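Local coordinates for ribosomal RNA small subunit methyltransferase Nep1 (Archaeoglobus fulgidus, PDB 3O7B), which probably methylates N1 of a specific pseudouridine in 16S ribosomal RNA during ribosome biogenesis, using S-adenosylmethionine as methyl donor, at residues R167-F172 with A190-A195; G27-F32 with E106-T111; H47-A52 with H71-K76. All blocks are in the same frame, centred on the assembly; numbering follows the deposited sequence. Where two conformers were deposited one is given.

Contact 1 (R167-F172 with A190-A195). With SAH (S-adenosyl-L-homocysteine), chain C.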
loop_
_atom_site.group_PDB
_atom_site.type_symbol
_atom_site.label_atom_id
_atom_site.label_comp_id
_atom_site.label_asym_id
_atom_site.label_seq_id
_atom_site.Cartn_x
_atom_site.Cartn_y
_atom_site.Cartn_z
ATOM N N ARG A 167 -3.777 19.298 20.343
ATOM C CA ARG A 167 -3.700 17.848 20.301
ATOM C C ARG A 167 -2.388 17.415 20.942
ATOM O O ARG A 167 -1.395 18.104 20.793
ATOM C CB ARG A 167 -3.756 17.369 18.847
ATOM C CG ARG A 167 -5.098 17.600 18.168
ATOM C CD ARG A 167 -4.955 17.523 16.650
ATOM N NE ARG A 167 -6.282 17.557 16.036
ATOM C CZ ARG A 167 -6.574 18.115 14.866
ATOM N NH1 ARG A 167 -5.651 18.714 14.138
ATOM N NH2 ARG A 167 -7.828 18.074 14.432
ATOM N N ASP A 168 -2.396 16.264 21.610
ATOM C CA ASP A 168 -1.181 15.645 22.181
ATOM C C ASP A 168 -0.368 15.008 21.046
ATOM O O ASP A 168 -0.812 14.010 20.454
ATOM C CB ASP A 168 -1.567 14.534 23.167
ATOM C CG ASP A 168 -2.144 15.058 24.471
ATOM O OD1 ASP A 168 -1.727 16.143 24.915
ATOM O OD2 ASP A 168 -3.001 14.348 25.055
ATOM N N VAL A 169 0.799 15.557 20.744
ATOM C CA VAL A 169 1.618 15.056 19.650
ATOM C C VAL A 169 2.342 13.787 20.042
ATOM O O VAL A 169 3.087 13.761 21.053
ATOM C CB VAL A 169 2.637 16.096 19.131
ATOM C CG1 VAL A 169 3.535 15.486 18.059
ATOM C CG2 VAL A 169 1.912 17.313 18.585
ATOM N N LEU A 170 2.148 12.729 19.254
ATOM C CA LEU A 170 2.850 11.462 19.434
ATOM C C LEU A 170 3.713 11.254 18.211
ATOM O O LEU A 170 3.181 11.061 17.105
ATOM C CB LEU A 170 1.839 10.328 19.604
ATOM C CG LEU A 170 0.758 10.497 20.659
ATOM C CD1 LEU A 170 -0.220 9.327 20.595
ATOM C CD2 LEU A 170 1.379 10.597 22.076
ATOM N N LEU A 171 5.028 11.374 18.359
ATOM C CA LEU A 171 5.957 11.230 17.251
ATOM C C LEU A 171 6.518 9.821 17.282
ATOM O O LEU A 171 7.175 9.415 18.245
ATOM C CB LEU A 171 7.109 12.243 17.334
ATOM C CG LEU A 171 8.148 12.149 16.228
ATOM C CD1 LEU A 171 7.518 12.464 14.852
ATOM C CD2 LEU A 171 9.337 13.072 16.495
ATOM N N PHE A 172 6.239 9.061 16.234
ATOM C CA PHE A 172 6.742 7.698 16.170
ATOM C C PHE A 172 8.150 7.703 15.602
ATOM O O PHE A 172 8.387 8.169 14.492
ATOM C CB PHE A 172 5.731 6.813 15.414
ATOM C CG PHE A 172 4.517 6.522 16.243
ATOM C CD1 PHE A 172 4.473 5.395 17.080
ATOM C CD2 PHE A 172 3.453 7.414 16.292
ATOM C CE1 PHE A 172 3.388 5.164 17.923
ATOM C CE2 PHE A 172 2.361 7.188 17.126
ATOM C CZ PHE A 172 2.331 6.057 17.950
ATOM N N ALA A 190 -2.343 13.831 18.049
ATOM C CA ALA A 190 -1.823 13.956 16.695
ATOM C C ALA A 190 -0.765 12.885 16.523
ATOM O O ALA A 190 0.330 12.964 17.093
ATOM C CB ALA A 190 -1.238 15.325 16.452
ATOM N N VAL A 191 -1.106 11.846 15.762
ATOM C CA VAL A 191 -0.213 10.728 15.477
ATOM C C VAL A 191 0.655 11.124 14.306
ATOM O O VAL A 191 0.126 11.371 13.223
ATOM C CB VAL A 191 -1.014 9.467 15.093
ATOM C CG1 VAL A 191 -0.094 8.410 14.487
ATOM C CG2 VAL A 191 -1.760 8.930 16.285
ATOM N N CYS A 192 1.972 11.211 14.508
ATOM C CA CYS A 192 2.893 11.729 13.514
ATOM C C CYS A 192 3.877 10.654 13.083
ATOM O O CYS A 192 4.613 10.082 13.914
ATOM C CB CYS A 192 3.648 12.955 14.066
ATOM S SG CYS A 192 2.569 14.371 14.420
ATOM N N ILE A 193 3.825 10.340 11.790
ATOM C CA ILE A 193 4.630 9.273 11.214
ATOM C C ILE A 193 5.358 9.808 9.989
ATOM O O ILE A 193 4.739 10.427 9.101
ATOM C CB ILE A 193 3.713 8.073 10.806
ATOM C CG1 ILE A 193 2.967 7.520 12.035
ATOM C CG2 ILE A 193 4.511 6.981 10.070
ATOM C CD1 ILE A 193 1.756 6.586 11.733
ATOM N N GLY A 194 6.666 9.583 9.908
ATOM C CA GLY A 194 7.411 10.013 8.737
ATOM C C GLY A 194 6.966 9.261 7.490
ATOM O O GLY A 194 6.638 8.044 7.577
ATOM N N ALA A 195 6.977 9.953 6.356
ATOM C CA ALA A 195 6.596 9.354 5.073
ATOM C C ALA A 195 7.681 9.554 4.014
ATOM O O ALA A 195 7.398 9.905 2.875
ATOM C CB ALA A 195 5.229 9.899 4.599
HETATM N N SAH C . 14.399 7.325 9.993
HETATM C CA SAH C . 14.188 6.129 9.126
HETATM C CB SAH C . 13.627 6.568 7.780
HETATM C CG SAH C . 12.114 6.772 7.797
HETATM S SD SAH C . 11.199 5.282 8.296
HETATM C C SAH C . 15.466 5.318 8.940
HETATM O O SAH C . 16.490 5.612 9.563
HETATM C "C5'" SAH C . 9.473 5.838 8.276
HETATM C "C4'" SAH C . 8.848 6.292 9.591
HETATM O "O4'" SAH C . 8.426 5.195 10.380
HETATM C "C3'" SAH C . 9.779 7.057 10.514
HETATM O "O3'" SAH C . 9.947 8.389 10.098
HETATM C "C2'" SAH C . 9.058 6.928 11.830
HETATM O "O2'" SAH C . 7.969 7.854 11.899
HETATM C "C1'" SAH C . 8.481 5.527 11.758
HETATM N N9 SAH C . 9.276 4.458 12.421
HETATM C C8 SAH C . 10.243 3.661 11.854
HETATM N N7 SAH C . 10.686 2.787 12.796
HETATM C C5 SAH C . 9.993 2.997 13.934
HETATM C C6 SAH C . 10.035 2.406 15.192
HETATM N N6 SAH C . 10.884 1.401 15.463
HETATM N N1 SAH C . 9.182 2.846 16.177
HETATM C C2 SAH C . 8.307 3.889 15.935
HETATM N N3 SAH C . 8.277 4.475 14.689
HETATM C C4 SAH C . 9.108 4.051 13.712
#
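Phe172 leans its ring across to the neighbouring strand, where CE2 lies 3.8 Å from Val191 CG1. The two side chains meet at a slant, and Ile193 CG1 comes up to the ring from a similarly oblique direction. The ring gets there because its CG stands opposite the carbonyl carbon (chi1 -74°), which also brings Cys192 O to the ring edge, in its plane. Val231 of helix 224-239 covers both Phe172 and Val191 on this face. The other face is made of Val169, Leu171, Ala190 and Cys192. There Cys192 is held between two neighbours: its SG touches Val169 CG1 at 3.9 Å, while its CB meets Leu171 CD1 at 4.0 Å, under the leucines of helix 203-209. Beneath the side chains the strands run parallel, 22° apart, joined by four backbone hydrogen bonds. The last, from Phe172 N to Cys192 O (3.0 Å, 177° at the hydrogen), locks the C-terminal ends together just where the ligand sits. S-adenosylhomocysteine closes the pair: its O2' gives a hydrogen bond to Phe172 O at 2.6 Å and takes one from Gly194 N at 2.9 Å. This is a beta-alpha-beta unit through helix 181-184 whose strand ends grip the cofactor ribose, part of the S-adenosylmethionine site of a SPOUT methyltransferase.

Contact 2 (G27-F32 with E106-T111)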
loop_
_atom_site.group_PDB
_atom_site.type_symbol
_atom_site.label_atom_id
_atom_site.label_comp_id
_atom_site.label_asym_id
_atom_site.label_seq_id
_atom_site.Cartn_x
_atom_site.Cartn_y
_atom_site.Cartn_z
ATOM N N GLY A 27 -10.951 16.709 18.249
ATOM C CA GLY A 27 -10.634 15.482 17.558
ATOM C C GLY A 27 -9.163 15.163 17.407
ATOM O O GLY A 27 -8.294 16.035 17.556
ATOM N N SER A 28 -8.907 13.896 17.096
ATOM C CA SER A 28 -7.568 13.430 16.766
ATOM C C SER A 28 -7.229 13.673 15.306
ATOM O O SER A 28 -8.093 13.992 14.484
ATOM C CB SER A 28 -7.397 11.951 17.129
ATOM O OG SER A 28 -7.423 11.802 18.545
ATOM N N ALA A 29 -5.949 13.551 15.004
ATOM C CA ALA A 29 -5.453 13.661 13.646
ATOM C C ALA A 29 -4.296 12.716 13.435
ATOM O O ALA A 29 -3.538 12.430 14.355
ATOM C CB ALA A 29 -4.984 15.097 13.357
ATOM N N PHE A 30 -4.125 12.287 12.189
ATOM C CA PHE A 30 -2.915 11.640 11.736
ATOM C C PHE A 30 -2.193 12.579 10.811
ATOM O O PHE A 30 -2.831 13.192 9.934
ATOM C CB PHE A 30 -3.250 10.360 10.961
ATOM C CG PHE A 30 -3.605 9.195 11.829
ATOM C CD1 PHE A 30 -2.702 8.136 11.997
ATOM C CD2 PHE A 30 -4.857 9.122 12.456
ATOM C CE1 PHE A 30 -3.040 7.028 12.773
ATOM C CE2 PHE A 30 -5.189 8.006 13.253
ATOM C CZ PHE A 30 -4.273 6.978 13.405
ATOM N N VAL A 31 -0.886 12.746 11.029
ATOM C CA VAL A 31 -0.073 13.633 10.233
ATOM C C VAL A 31 1.106 12.865 9.670
ATOM O O VAL A 31 1.944 12.352 10.431
ATOM C CB VAL A 31 0.471 14.845 11.071
ATOM C CG1 VAL A 31 1.213 15.815 10.190
ATOM C CG2 VAL A 31 -0.668 15.519 11.823
ATOM N N PHE A 32 1.196 12.791 8.345
ATOM C CA PHE A 32 2.376 12.233 7.708
ATOM C C PHE A 32 3.391 13.322 7.522
ATOM O O PHE A 32 3.081 14.375 6.952
ATOM C CB PHE A 32 2.002 11.527 6.399
ATOM C CG PHE A 32 1.118 10.328 6.630
ATOM C CD1 PHE A 32 1.641 9.175 7.205
ATOM C CD2 PHE A 32 -0.249 10.374 6.325
ATOM C CE1 PHE A 32 0.821 8.077 7.493
ATOM C CE2 PHE A 32 -1.073 9.259 6.595
ATOM C CZ PHE A 32 -0.524 8.117 7.174
ATOM N N GLU A 106 -8.973 13.496 11.693
ATOM C CA GLU A 106 -8.575 14.232 10.506
ATOM C C GLU A 106 -7.250 13.686 9.990
ATOM O O GLU A 106 -6.522 13.019 10.733
ATOM C CB GLU A 106 -8.398 15.724 10.803
ATOM C CG GLU A 106 -9.656 16.519 11.092
ATOM C CD GLU A 106 -9.359 18.023 11.100
ATOM O OE1 GLU A 106 -8.649 18.521 12.020
ATOM O OE2 GLU A 106 -9.813 18.721 10.168
ATOM N N VAL A 107 -6.940 13.999 8.734
ATOM C CA VAL A 107 -5.731 13.545 8.057
ATOM C C VAL A 107 -5.009 14.691 7.384
ATOM O O VAL A 107 -5.611 15.464 6.623
ATOM C CB VAL A 107 -6.072 12.469 6.990
ATOM C CG1 VAL A 107 -4.828 12.038 6.230
ATOM C CG2 VAL A 107 -6.723 11.294 7.662
ATOM N N TYR A 108 -3.715 14.821 7.683
ATOM C CA TYR A 108 -2.873 15.821 7.068
ATOM C C TYR A 108 -1.617 15.215 6.507
ATOM O O TYR A 108 -1.113 14.208 7.034
ATOM C CB TYR A 108 -2.433 16.879 8.099
ATOM C CG TYR A 108 -3.563 17.684 8.682
ATOM C CD1 TYR A 108 -3.966 18.864 8.071
ATOM C CD2 TYR A 108 -4.239 17.255 9.814
ATOM C CE1 TYR A 108 -4.997 19.624 8.600
ATOM C CE2 TYR A 108 -5.275 18.020 10.355
ATOM C CZ TYR A 108 -5.640 19.201 9.726
ATOM O OH TYR A 108 -6.671 19.989 10.220
ATOM N N VAL A 109 -1.094 15.852 5.468
ATOM C CA VAL A 109 0.194 15.493 4.914
ATOM C C VAL A 109 1.066 16.748 4.970
ATOM O O VAL A 109 0.682 17.799 4.452
ATOM C CB VAL A 109 0.070 14.985 3.455
ATOM C CG1 VAL A 109 1.458 14.725 2.851
ATOM C CG2 VAL A 109 -0.774 13.719 3.399
ATOM N N HIS A 110 2.207 16.646 5.652
ATOM C CA HIS A 110 3.216 17.687 5.670
ATOM C C HIS A 110 4.292 17.241 4.700
ATOM O O HIS A 110 4.781 16.104 4.803
ATOM C CB HIS A 110 3.721 17.807 7.118
ATOM C CG HIS A 110 5.084 18.396 7.272
ATOM N ND1 HIS A 110 5.333 19.754 7.374
ATOM C CD2 HIS A 110 6.277 17.775 7.421
ATOM C CE1 HIS A 110 6.632 19.933 7.560
ATOM N NE2 HIS A 110 7.226 18.752 7.590
ATOM N N THR A 111 4.636 18.076 3.736
ATOM C CA THR A 111 5.619 17.675 2.734
ATOM C C THR A 111 7.044 18.052 3.157
ATOM O O THR A 111 7.240 18.845 4.101
ATOM C CB THR A 111 5.342 18.283 1.357
ATOM O OG1 THR A 111 5.671 19.680 1.407
ATOM C CG2 THR A 111 3.887 18.116 0.959
#
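Tyr108 brings its ring edge against Ala29, CE2 lying 4.2 Å from Ala29 CB, and Tyr108 CB lies 4.3 Å from Val31 CG1. Tyr108 chi1 of -63° places CG beside the backbone N, so that the ring reaches back toward Ala29 and Glu106 and also has Phe30 O at its edge. This face is closed by Ile163 of helix 160-163, which touches both Val31 and Tyr108, and by Trp118, whose ring meets that of Tyr108. On the reverse face Phe32 meets Val109 CG2 at the edge of its ring, 4.5 Å from CD2, a looser touch; its ring also packs on Cys93 and Leu94 of helix 87-98. Between the two layers, strands 28-35 and 105-111 run parallel at the middle of the mixed sheet of this SPOUT-class methyltransferase, with helices on both faces. Five backbone hydrogen bonds join them, alternating in direction from Glu106 N to Ser28 O (3.0 Å) through to His110 N to Phe32 O (2.8 Å). The packing thins toward Glu106, which is partly exposed; of its side chain, CB is the part that comes near the other strand, 4.1 Å from Ser28 O. Beyond that its extended chain stands up off the sheet, on the Tyr108 side, to a carboxylate whose OE1 forms a salt bridge with Arg167, and the charge of that arginine probably steadies the carboxylate at this more open end.

Contact 3 (H47-A52 with H71-K76)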
loop_
_atom_site.group_PDB
_atom_site.type_symbol
_atom_site.label_atom_id
_atom_site.label_comp_id
_atom_site.label_asym_id
_atom_site.label_seq_id
_atom_site.Cartn_x
_atom_site.Cartn_y
_atom_site.Cartn_z
ATOM N N HIS A 47 17.316 18.664 -17.527
ATOM C CA HIS A 47 17.984 17.364 -17.648
ATOM C C HIS A 47 17.239 16.450 -18.628
ATOM O O HIS A 47 16.010 16.413 -18.624
ATOM C CB HIS A 47 18.105 16.698 -16.274
ATOM C CG HIS A 47 18.979 15.483 -16.261
ATOM N ND1 HIS A 47 18.560 14.258 -16.734
ATOM C CD2 HIS A 47 20.247 15.298 -15.816
ATOM C CE1 HIS A 47 19.529 13.373 -16.589
ATOM N NE2 HIS A 47 20.565 13.980 -16.037
ATOM N N PRO A 48 17.982 15.736 -19.497
ATOM C CA PRO A 48 17.409 14.804 -20.477
ATOM C C PRO A 48 16.404 13.780 -19.934
ATOM O O PRO A 48 15.431 13.474 -20.615
ATOM C CB PRO A 48 18.645 14.081 -21.046
ATOM C CG PRO A 48 19.794 14.490 -20.175
ATOM C CD PRO A 48 19.445 15.826 -19.643
ATOM N N ALA A 49 16.636 13.243 -18.738
ATOM C CA ALA A 49 15.690 12.287 -18.142
ATOM C C ALA A 49 14.349 12.953 -17.840
ATOM O O ALA A 49 13.295 12.327 -17.968
ATOM C CB ALA A 49 16.266 11.663 -16.886
ATOM N N VAL A 50 14.402 14.225 -17.443
ATOM C CA VAL A 50 13.196 15.010 -17.173
ATOM C C VAL A 50 12.493 15.415 -18.471
ATOM O O VAL A 50 11.268 15.329 -18.569
ATOM C CB VAL A 50 13.513 16.240 -16.280
ATOM C CG1 VAL A 50 12.345 17.208 -16.228
ATOM C CG2 VAL A 50 13.870 15.779 -14.887
ATOM N N ARG A 51 13.269 15.857 -19.460
ATOM C CA ARG A 51 12.709 16.209 -20.766
ATOM C C ARG A 51 12.064 14.999 -21.448
ATOM O O ARG A 51 11.010 15.124 -22.074
ATOM C CB ARG A 51 13.770 16.849 -21.669
ATOM C CG ARG A 51 14.004 18.335 -21.394
ATOM C CD ARG A 51 14.884 18.983 -22.467
ATOM N NE ARG A 51 14.263 18.950 -23.795
ATOM C CZ ARG A 51 13.588 19.958 -24.345
ATOM N NH1 ARG A 51 13.435 21.106 -23.697
ATOM N NH2 ARG A 51 13.066 19.817 -25.554
ATOM N N ALA A 52 12.692 13.832 -21.305
ATOM C CA ALA A 52 12.148 12.583 -21.851
ATOM C C ALA A 52 10.809 12.217 -21.200
ATOM O O ALA A 52 9.858 11.846 -21.888
ATOM C CB ALA A 52 13.143 11.448 -21.681
ATOM N N HIS A 71 13.058 9.647 -12.558
ATOM C CA HIS A 71 13.891 10.860 -12.634
ATOM C C HIS A 71 15.247 10.713 -11.957
ATOM O O HIS A 71 15.964 11.713 -11.789
ATOM C CB HIS A 71 13.162 12.054 -12.002
ATOM C CG HIS A 71 11.764 12.266 -12.501
ATOM N ND1 HIS A 71 11.418 12.267 -13.838
ATOM C CD2 HIS A 71 10.617 12.490 -11.818
ATOM C CE1 HIS A 71 10.117 12.487 -13.957
ATOM N NE2 HIS A 71 9.610 12.627 -12.743
ATOM N N HIS A 72 15.600 9.495 -11.552
ATOM C CA HIS A 72 16.820 9.247 -10.777
ATOM C C HIS A 72 18.065 9.959 -11.333
ATOM O O HIS A 72 18.784 10.635 -10.596
ATOM C CB HIS A 72 17.106 7.751 -10.711
ATOM C CG HIS A 72 18.383 7.419 -9.996
ATOM N ND1 HIS A 72 19.556 7.123 -10.659
ATOM C CD2 HIS A 72 18.680 7.386 -8.674
ATOM C CE1 HIS A 72 20.513 6.896 -9.777
ATOM N NE2 HIS A 72 20.007 7.041 -8.565
ATOM N N THR A 73 18.319 9.786 -12.623
ATOM C CA THR A 73 19.554 10.324 -13.209
ATOM C C THR A 73 19.599 11.856 -13.203
ATOM O O THR A 73 20.683 12.441 -13.217
ATOM C CB THR A 73 19.820 9.779 -14.618
ATOM O OG1 THR A 73 18.755 10.153 -15.490
ATOM C CG2 THR A 73 19.935 8.273 -14.585
ATOM N N ALA A 74 18.432 12.497 -13.183
ATOM C CA ALA A 74 18.337 13.958 -13.082
ATOM C C ALA A 74 18.486 14.483 -11.650
ATOM O O ALA A 74 18.646 15.692 -11.443
ATOM C CB ALA A 74 17.026 14.434 -13.683
ATOM N N MET A 75 18.447 13.598 -10.658
ATOM C CA MET A 75 18.368 14.025 -9.259
ATOM C C MET A 75 19.700 14.121 -8.527
ATOM O O MET A 75 19.728 14.446 -7.343
ATOM C CB MET A 75 17.421 13.107 -8.474
ATOM C CG MET A 75 15.965 13.250 -8.899
ATOM S SD MET A 75 14.907 11.927 -8.270
ATOM C CE MET A 75 14.914 12.268 -6.517
ATOM N N LYS A 76 20.797 13.866 -9.241
ATOM C CA LYS A 76 22.120 13.767 -8.618
ATOM C C LYS A 76 22.533 15.018 -7.834
ATOM O O LYS A 76 23.189 14.905 -6.786
ATOM C CB LYS A 76 23.188 13.395 -9.659
ATOM C CG LYS A 76 23.051 11.986 -10.227
ATOM C CD LYS A 76 23.916 11.803 -11.481
ATOM C CE LYS A 76 23.471 10.594 -12.288
ATOM N NZ LYS A 76 24.271 10.457 -13.533
#
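Ala74 CA sits over the centre of the His47 imidazole, 3.5 Å from the centroid and only 5° off the normal, a CH-pi contact, with Ala74 CB close by, 3.4 Å from His47 CG. Pro48 CD lies over the opposite face, nearer its rim, so the ring has its own chain neighbour on one side and the incoming turn on the other. The apolar contacts continue from there. Val50 CG2 reaches Ala74 CB at 3.6 Å, and Ala49 CB approaches the same methyl at 4.3 Å, so Ala74 meets the N-cap ring together with Ala49 and Val50 of the helix's first turn; Ile40 and Pro61 back Val50 from the loops. Thr73 crosses His47 at about a right angle and rests its OG1 against Ala49 CB, 3.2 Å away. The polar approaches are weaker. His47 NE2 comes near Thr73 O at an angle too poor for a hydrogen bond. His71 ND1, near Val50, is buried with no partner, while its NE2 bonds weakly to Leu65 O. The capping bond belongs to the first segment: Ala49 N donates to His47 ND1 at 3.0 Å. His47 chi1 of -170° swings the imidazole alongside the start of the helix, where ND1 can accept it. Replacing His47 with an alanine is likely to leave Ala49 N without its capping acceptor and a gap beneath Ala74. What results is a histidine N-cap on helix 48-57, its capping ring doubling as a platform for the 3-10 turn that carries Thr73 and Ala74.

Contacts 1 and 2 lie side by side in one mixed sheet, centres 8 Å apart, because strands 28-35 and 189-194 are neighbours in it. Val191 O probably accepts a hydrogen bond from Val31 N across that seam, and the salt bridge between Arg167 and Glu106 ties the two contacts at their N-terminal ends. Contact 3 stands 34 Å from contact 1 and 32 Å from contact 2 between centres, across the chain's centre from contact 1. It falls within the long connection between the strands of contact 2; contact 1 follows later. The sheet thus holds the S-adenosylmethionine site, while contact 3 folds an outlying part, the His71 side chain about 10 Å from that of Arg86, predicted to meet the rRNA.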